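Acyl-coenzyme A oxidase acox-1.1 (Caenorhabditis elegans, PDB 5K3H) catalyses the first step of peroxisomal fatty acid beta-oxidation, using FAD and molecular oxygen to desaturate acyl-CoA side chains and releasing hydrogen peroxide. Local coordinates at residues T27-A32 against I557-A562; M206-K211 against T270-D275. All blocks are in the same frame, centred on the assembly; numbering follows the deposited sequence.

Contact 1. Residues T27-A32 against I557-A562; sequences THAMAA and ITIKEA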
ATOM      1  N   THR B  27      -0.396  25.070 -20.403  1.00 18.85           N
ATOM      2  CA  THR B  27      -0.951  23.808 -19.917  1.00 19.36           C
ATOM      3  C   THR B  27      -2.155  23.343 -20.735  1.00 20.20           C
ATOM      4  O   THR B  27      -2.422  22.134 -20.772  1.00 21.35           O
ATOM      5  CB  THR B  27      -1.323  23.902 -18.420  1.00 18.86           C
ATOM      6  OG1 THR B  27      -2.312  24.919 -18.199  1.00 17.63           O
ATOM      7  CG2 THR B  27      -0.098  24.215 -17.565  1.00 19.00           C
ATOM      8  N   HIS B  28      -2.866  24.253 -21.421  1.00 21.68           N
ATOM      9  CA  HIS B  28      -3.879  23.809 -22.384  1.00 21.26           C
ATOM     10  C   HIS B  28      -3.240  22.977 -23.489  1.00 20.53           C
ATOM     11  O   HIS B  28      -3.846  22.011 -23.972  1.00 20.49           O
ATOM     12  CB  HIS B  28      -4.616  24.999 -23.026  1.00 21.68           C
ATOM     13  CG  HIS B  28      -5.658  25.645 -22.163  1.00 22.08           C
ATOM     14  ND1 HIS B  28      -6.125  25.083 -20.993  1.00 22.51           N
ATOM     15  CD2 HIS B  28      -6.322  26.816 -22.312  1.00 21.42           C
ATOM     16  CE1 HIS B  28      -7.032  25.882 -20.458  1.00 21.89           C
ATOM     17  NE2 HIS B  28      -7.171  26.938 -21.238  1.00 21.83           N
ATOM     18  N   ALA B  29      -2.039  23.384 -23.944  1.00 20.51           N
ATOM     19  CA  ALA B  29      -1.332  22.683 -25.015  1.00 20.05           C
ATOM     20  C   ALA B  29      -0.786  21.348 -24.536  1.00 19.83           C
ATOM     21  O   ALA B  29      -0.801  20.356 -25.280  1.00 20.84           O
ATOM     22  CB  ALA B  29      -0.199  23.559 -25.557  1.00 20.75           C
ATOM     23  N   MET B  30      -0.330  21.297 -23.286  1.00 19.56           N
ATOM     24  CA  MET B  30       0.090  20.023 -22.709  1.00 18.87           C
ATOM     25  C   MET B  30      -1.098  19.099 -22.510  1.00 18.83           C
ATOM     26  O   MET B  30      -0.973  17.887 -22.697  1.00 19.36           O
ATOM     27  CB  MET B  30       0.810  20.244 -21.371  1.00 18.18           C
ATOM     28  CG  MET B  30       1.443  18.979 -20.784  1.00 17.82           C
ATOM     29  SD  MET B  30       2.743  18.304 -21.847  1.00 17.09           S
ATOM     30  CE  MET B  30       4.171  19.272 -21.314  1.00 16.60           C
ATOM     31  N   ALA B  31      -2.250  19.647 -22.086  1.00 18.77           N
ATOM     32  CA  ALA B  31      -3.469  18.839 -21.986  1.00 19.20           C
ATOM     33  C   ALA B  31      -3.828  18.185 -23.321  1.00 19.43           C
ATOM     34  O   ALA B  31      -4.175  17.000 -23.359  1.00 19.77           O
ATOM     35  CB  ALA B  31      -4.628  19.690 -21.473  1.00 19.02           C
ATOM     36  N   ALA B  32      -3.726  18.929 -24.431  1.00 21.48           N
ATOM     37  CA  ALA B  32      -3.998  18.356 -25.754  1.00 22.10           C
ATOM     38  C   ALA B  32      -3.014  17.236 -26.090  1.00 22.37           C
ATOM     39  O   ALA B  32      -3.387  16.220 -26.703  1.00 22.69           O
ATOM     40  CB  ALA B  32      -3.948  19.448 -26.817  1.00 21.61           C
ATOM     41  N   ILE B 557       7.927  23.600 -29.415  1.00 24.75           N
ATOM     42  CA  ILE B 557       9.239  23.516 -28.768  1.00 27.46           C
ATOM     43  C   ILE B 557       9.133  23.582 -27.240  1.00 24.40           C
ATOM     44  O   ILE B 557       9.846  22.860 -26.537  1.00 23.86           O
ATOM     45  CB  ILE B 557      10.161  24.627 -29.316  1.00 30.10           C
ATOM     46  CG1 ILE B 557      10.606  24.290 -30.738  1.00 34.73           C
ATOM     47  CG2 ILE B 557      11.377  24.782 -28.438  1.00 30.79           C
ATOM     48  CD1 ILE B 557      11.299  25.459 -31.463  1.00 36.12           C
ATOM     49  N   THR B 558       8.226  24.403 -26.692  1.00 23.10           N
ATOM     50  CA  THR B 558       8.155  24.508 -25.229  1.00 21.90           C
ATOM     51  C   THR B 558       7.599  23.230 -24.607  1.00 21.07           C
ATOM     52  O   THR B 558       8.035  22.826 -23.523  1.00 21.68           O
ATOM     53  CB  THR B 558       7.336  25.740 -24.793  1.00 22.18           C
ATOM     54  OG1 THR B 558       5.997  25.711 -25.336  1.00 22.36           O
ATOM     55  CG2 THR B 558       8.027  27.012 -25.230  1.00 22.28           C
ATOM     56  N   ILE B 559       6.657  22.574 -25.294  1.00 21.16           N
ATOM     57  CA  ILE B 559       6.136  21.285 -24.857  1.00 20.87           C
ATOM     58  C   ILE B 559       7.191  20.189 -24.977  1.00 20.00           C
ATOM     59  O   ILE B 559       7.325  19.335 -24.091  1.00 18.59           O
ATOM     60  CB  ILE B 559       4.881  20.938 -25.686  1.00 21.08           C
ATOM     61  CG1 ILE B 559       3.778  21.976 -25.459  1.00 22.46           C
ATOM     62  CG2 ILE B 559       4.439  19.495 -25.442  1.00 20.10           C
ATOM     63  CD1 ILE B 559       3.277  22.084 -23.995  1.00 23.72           C
ATOM     64  N   LYS B 560       7.940  20.177 -26.078  1.00 21.44           N
ATOM     65  CA  LYS B 560       8.925  19.123 -26.295  1.00 22.11           C
ATOM     66  C   LYS B 560      10.072  19.222 -25.286  1.00 21.42           C
ATOM     67  O   LYS B 560      10.603  18.195 -24.831  1.00 19.94           O
ATOM     68  CB  LYS B 560       9.426  19.201 -27.732  1.00 24.24           C
ATOM     69  CG  LYS B 560      10.551  18.257 -28.085  1.00 24.73           C
ATOM     70  CD  LYS B 560      10.913  18.501 -29.540  1.00 26.59           C
ATOM     71  CE  LYS B 560      12.011  17.591 -30.038  1.00 27.67           C
ATOM     72  NZ  LYS B 560      11.576  17.034 -31.348  1.00 28.67           N
ATOM     73  N   GLU B 561      10.475  20.450 -24.940  1.00 20.04           N
ATOM     74  CA  GLU B 561      11.501  20.644 -23.926  1.00 20.24           C
ATOM     75  C   GLU B 561      11.015  20.264 -22.534  1.00 19.61           C
ATOM     76  O   GLU B 561      11.818  19.846 -21.692  1.00 19.57           O
ATOM     77  CB  GLU B 561      11.967  22.101 -23.930  1.00 22.14           C
ATOM     78  CG  GLU B 561      12.745  22.462 -25.174  1.00 25.65           C
ATOM     79  CD  GLU B 561      13.366  23.837 -25.092  1.00 30.35           C
ATOM     80  OE1 GLU B 561      12.878  24.661 -24.268  1.00 33.20           O
ATOM     81  OE2 GLU B 561      14.395  24.051 -25.795  1.00 35.75           O
ATOM     82  N   ALA B 562       9.727  20.482 -22.238  1.00 19.27           N
ATOM     83  CA  ALA B 562       9.201  20.076 -20.939  1.00 18.57           C
ATOM     84  C   ALA B 562       9.191  18.562 -20.814  1.00 18.88           C
ATOM     85  O   ALA B 562       9.605  18.013 -19.790  1.00 18.19           O
ATOM     86  CB  ALA B 562       7.794  20.638 -20.734  1.00 18.46           C
TER
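The backbone hydrogen bond from Ala31 N to Thr27 O, 2.8 Å, closes the helical turn from which Ala29 and Met30 meet Ile559. The contact is a helix-helix crossing within the acyl-CoA oxidase fold: helix 27-35 of the N-terminal family region packs on helix 557-577, which comes more than five hundred residues later in the C-terminal region. The two short axes pass 10.2 Å apart at a signed angle of -69°, so the interface is confined to a few residues around one crossing point. Ile559 supplies most of it from its side. With CG1 beside its backbone N (chi1 -62°), it directs CD1 at the start of the Met30 peptide, where the methyl lies 3.8 Å from Met30 N and 4.1 Å from Ala29 CB. Met30 comes the other way. Its CG stands opposite the backbone N (chi1 -172°), and bends at chi2 and chi3 lay the thioether alongside Ile559, so that the two chains run past one another, pointing opposite ways. SD lies 4.1 Å from Ile559 CG2, while CE closes on Ile559 CD1 at 4.0 Å. Were Ile559 cut back to an alanine, the Ala29 methyl and Met30 SD and CE would probably lose their isoleucine partner, opening a gap at the crossing point and allowing the methionine to swing. Met30 also touches Leu614 of helix 590-616, and the polar groups beside it are satisfied elsewhere: Thr27 OG1 bonds to Lys6 N, and His28 ND1 to Glu619 OE2. One turn of helix beyond Ile559, the Ala562 methyl completes the apolar patch, with its CB 3.9 Å from Met30 CE.

Contact 2. Residues M206-K211 against T270-D275; sequences MYIKGK and TKVEAD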
ATOM      1  N   MET B 206     -18.260 -26.631 -21.631  1.00 27.89           N
ATOM      2  CA  MET B 206     -19.385 -27.153 -22.404  1.00 27.47           C
ATOM      3  C   MET B 206     -19.229 -28.650 -22.682  1.00 27.23           C
ATOM      4  O   MET B 206     -18.286 -29.080 -23.354  1.00 27.07           O
ATOM      5  CB  MET B 206     -19.562 -26.390 -23.719  1.00 27.06           C
ATOM      6  CG  MET B 206     -20.860 -26.774 -24.430  1.00 26.69           C
ATOM      7  SD  MET B 206     -21.308 -25.674 -25.784  1.00 26.35           S
ATOM      8  CE  MET B 206     -19.970 -26.002 -26.952  1.00 26.95           C
ATOM      9  N   TYR B 207     -20.209 -29.426 -22.238  1.00 26.71           N
ATOM     10  CA  TYR B 207     -20.224 -30.867 -22.418  1.00 25.89           C
ATOM     11  C   TYR B 207     -21.350 -31.254 -23.375  1.00 26.13           C
ATOM     12  O   TYR B 207     -22.479 -30.757 -23.252  1.00 25.62           O
ATOM     13  CB  TYR B 207     -20.404 -31.567 -21.071  1.00 25.93           C
ATOM     14  CG  TYR B 207     -19.157 -31.607 -20.210  1.00 25.53           C
ATOM     15  CD1 TYR B 207     -18.759 -30.490 -19.475  1.00 25.81           C
ATOM     16  CD2 TYR B 207     -18.395 -32.770 -20.098  1.00 26.45           C
ATOM     17  CE1 TYR B 207     -17.632 -30.529 -18.664  1.00 25.70           C
ATOM     18  CE2 TYR B 207     -17.254 -32.817 -19.285  1.00 25.63           C
ATOM     19  CZ  TYR B 207     -16.897 -31.702 -18.575  1.00 25.83           C
ATOM     20  OH  TYR B 207     -15.790 -31.743 -17.784  1.00 25.29           O
ATOM     21  N   ILE B 208     -21.029 -32.093 -24.357  1.00 26.30           N
ATOM     22  CA  ILE B 208     -22.021 -32.670 -25.258  1.00 25.67           C
ATOM     23  C   ILE B 208     -21.759 -34.159 -25.367  1.00 26.04           C
ATOM     24  O   ILE B 208     -20.664 -34.572 -25.760  1.00 26.21           O
ATOM     25  CB  ILE B 208     -22.007 -32.024 -26.649  1.00 25.55           C
ATOM     26  CG1 ILE B 208     -22.037 -30.496 -26.543  1.00 25.26           C
ATOM     27  CG2 ILE B 208     -23.179 -32.547 -27.497  1.00 25.47           C
ATOM     28  CD1 ILE B 208     -21.841 -29.834 -27.884  1.00 24.69           C
ATOM     29  N   LYS B 209     -22.768 -34.964 -25.056  1.00 23.84           N
ATOM     30  CA  LYS B 209     -22.623 -36.417 -25.086  1.00 24.96           C
ATOM     31  C   LYS B 209     -21.453 -36.850 -24.212  1.00 23.75           C
ATOM     32  O   LYS B 209     -20.780 -37.835 -24.499  1.00 23.79           O
ATOM     33  CB  LYS B 209     -22.419 -36.928 -26.519  1.00 27.16           C
ATOM     34  CG  LYS B 209     -23.561 -36.732 -27.532  1.00 29.81           C
ATOM     35  CD  LYS B 209     -23.148 -37.394 -28.867  1.00 32.48           C
ATOM     36  CE  LYS B 209     -24.200 -37.378 -29.949  1.00 35.15           C
ATOM     37  NZ  LYS B 209     -24.124 -36.137 -30.786  1.00 37.37           N
ATOM     38  N   GLY B 210     -21.198 -36.102 -23.139  1.00 23.79           N
ATOM     39  CA  GLY B 210     -20.158 -36.431 -22.182  1.00 23.93           C
ATOM     40  C   GLY B 210     -18.759 -35.984 -22.550  1.00 24.94           C
ATOM     41  O   GLY B 210     -17.848 -36.100 -21.714  1.00 25.97           O
ATOM     42  N   LYS B 211     -18.573 -35.357 -23.707  1.00 25.63           N
ATOM     43  CA  LYS B 211     -17.272 -34.844 -24.102  1.00 26.98           C
ATOM     44  C   LYS B 211     -17.183 -33.378 -23.715  1.00 25.03           C
ATOM     45  O   LYS B 211     -18.116 -32.612 -23.960  1.00 25.35           O
ATOM     46  CB  LYS B 211     -17.044 -34.974 -25.611  1.00 30.83           C
ATOM     47  CG  LYS B 211     -15.721 -34.308 -26.039  1.00 34.85           C
ATOM     48  CD  LYS B 211     -15.360 -34.427 -27.518  1.00 37.92           C
ATOM     49  CE  LYS B 211     -14.198 -33.458 -27.833  1.00 40.98           C
ATOM     50  NZ  LYS B 211     -13.554 -33.658 -29.155  1.00 43.54           N
ATOM     51  N   THR B 270     -18.629 -20.036 -32.782  1.00 41.59           N
ATOM     52  CA  THR B 270     -18.866 -21.438 -32.490  1.00 40.14           C
ATOM     53  C   THR B 270     -20.344 -21.748 -32.668  1.00 38.55           C
ATOM     54  O   THR B 270     -21.194 -20.947 -32.286  1.00 38.53           O
ATOM     55  CB  THR B 270     -18.428 -21.758 -31.043  1.00 41.08           C
ATOM     56  OG1 THR B 270     -17.016 -21.543 -30.883  1.00 41.42           O
ATOM     57  CG2 THR B 270     -18.829 -23.139 -30.627  1.00 42.49           C
ATOM     58  N   LYS B 271     -20.656 -22.894 -33.264  1.00 38.37           N
ATOM     59  CA  LYS B 271     -22.041 -23.326 -33.395  1.00 40.12           C
ATOM     60  C   LYS B 271     -22.236 -24.675 -32.725  1.00 37.26           C
ATOM     61  O   LYS B 271     -21.345 -25.534 -32.762  1.00 35.03           O
ATOM     62  CB  LYS B 271     -22.514 -23.399 -34.872  1.00 42.68           C
ATOM     63  CG  LYS B 271     -22.820 -22.042 -35.517  1.00 47.06           C
ATOM     64  CD  LYS B 271     -21.561 -21.223 -35.828  1.00 50.65           C
ATOM     65  CE  LYS B 271     -21.920 -19.867 -36.437  1.00 51.86           C
ATOM     66  NZ  LYS B 271     -20.702 -19.104 -36.837  1.00 53.19           N
ATOM     67  N   VAL B 272     -23.399 -24.831 -32.092  1.00 32.97           N
ATOM     68  CA  VAL B 272     -23.910 -26.125 -31.658  1.00 32.73           C
ATOM     69  C   VAL B 272     -25.323 -26.237 -32.209  1.00 33.06           C
ATOM     70  O   VAL B 272     -26.202 -25.446 -31.837  1.00 32.22           O
ATOM     71  CB  VAL B 272     -23.896 -26.289 -30.123  1.00 32.65           C
ATOM     72  CG1 VAL B 272     -24.707 -27.500 -29.688  1.00 31.06           C
ATOM     73  CG2 VAL B 272     -22.462 -26.414 -29.614  1.00 32.41           C
ATOM     74  N   GLU B 273     -25.541 -27.216 -33.091  1.00 31.27           N
ATOM     75  CA  GLU B 273     -26.834 -27.406 -33.734  1.00 33.02           C
ATOM     76  C   GLU B 273     -27.759 -28.147 -32.787  1.00 32.33           C
ATOM     77  O   GLU B 273     -27.338 -28.652 -31.744  1.00 32.75           O
ATOM     78  CB  GLU B 273     -26.665 -28.116 -35.077  1.00 35.82           C
ATOM     79  CG  GLU B 273     -25.568 -27.439 -35.896  1.00 40.02           C
ATOM     80  CD  GLU B 273     -25.467 -27.922 -37.330  1.00 44.56           C
ATOM     81  OE1 GLU B 273     -25.416 -29.154 -37.540  1.00 46.72           O
ATOM     82  OE2 GLU B 273     -25.414 -27.072 -38.249  1.00 46.59           O
ATOM     83  N   ALA B 274     -29.056 -28.150 -33.132  1.00 35.29           N
ATOM     84  CA  ALA B 274     -30.061 -28.793 -32.284  1.00 34.62           C
ATOM     85  C   ALA B 274     -29.728 -30.246 -31.977  1.00 32.12           C
ATOM     86  O   ALA B 274     -30.001 -30.729 -30.876  1.00 32.65           O
ATOM     87  CB  ALA B 274     -31.431 -28.714 -32.954  1.00 34.82           C
ATOM     88  N   ASP B 275     -29.149 -30.963 -32.938  1.00 32.94           N
ATOM     89  CA  ASP B 275     -28.730 -32.338 -32.688  1.00 33.31           C
ATOM     90  C   ASP B 275     -27.481 -32.436 -31.800  1.00 32.66           C
ATOM     91  O   ASP B 275     -27.011 -33.552 -31.553  1.00 31.31           O
ATOM     92  CB  ASP B 275     -28.601 -33.109 -34.008  1.00 34.16           C
ATOM     93  CG  ASP B 275     -27.501 -32.605 -34.900  1.00 35.53           C
ATOM     94  OD1 ASP B 275     -26.742 -31.678 -34.536  1.00 36.65           O
ATOM     95  OD2 ASP B 275     -27.401 -33.164 -36.007  1.00 35.79           O
TER
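Val272 CG2 sits where two side chains of strand 199-208 converge, 3.7 Å from Met206 CE and 3.9 Å from Ile208 CD1. The strand ends here in a tight beta hairpin: a type I' turn from Ile208 to Lys211, closed by reciprocal backbone hydrogen bonds, leads into strand 211-221. Val272 belongs to a separate two-stranded antiparallel pair, 271-272 with 278-279, and faces the strand through side chains alone, its CA 9.3 Å from that of Ile208. Its CG1 is anti to the backbone N (chi1 167°), which sets CG2 beside that nitrogen, where it takes both neighbours. Met206 runs extended through chi1 and chi2, then turns at chi3 (66°), which brings its methyl alongside the valine. Ile208, with CD1 carried straight on at chi2 (172°), meets the valine methyls tip to tip, its CD1 4.1 Å from Val272 CG1. Tyr278 also packs on both Met206 and Val272. At the exposed margin Lys209 bends only at chi4, leaving NZ 4.0 Å from Asp275 O; Asp275 OD1 bonds instead to Thr277 OG1. The buried part is thus held by methyl and thioether packing, and at 6.4 Å from Lys209 NZ to Asp275 OD1 the opposite charges can add at most a weak, long-range attraction.

The two contacts flank the middle of the chain from opposite sides, their own centres 58 Å apart and their nearest atoms about 40 Å apart. Along the sequence, both segments of contact 2 fall within the 524 residues that separate those of contact 1. Contact 1 joins a helix near the N-terminus to one in the C-terminal family region, whereas contact 2 joins neighbouring elements of the beta-rich part, with no helix between its segments. Both lie away from the FAD and ATP sites and the probable substrate site, and neither is touched by the other subunit, although FAD and ATP are each shared between the dimeric partners. What the contacts have in common is a small apolar core containing a methionine methyl.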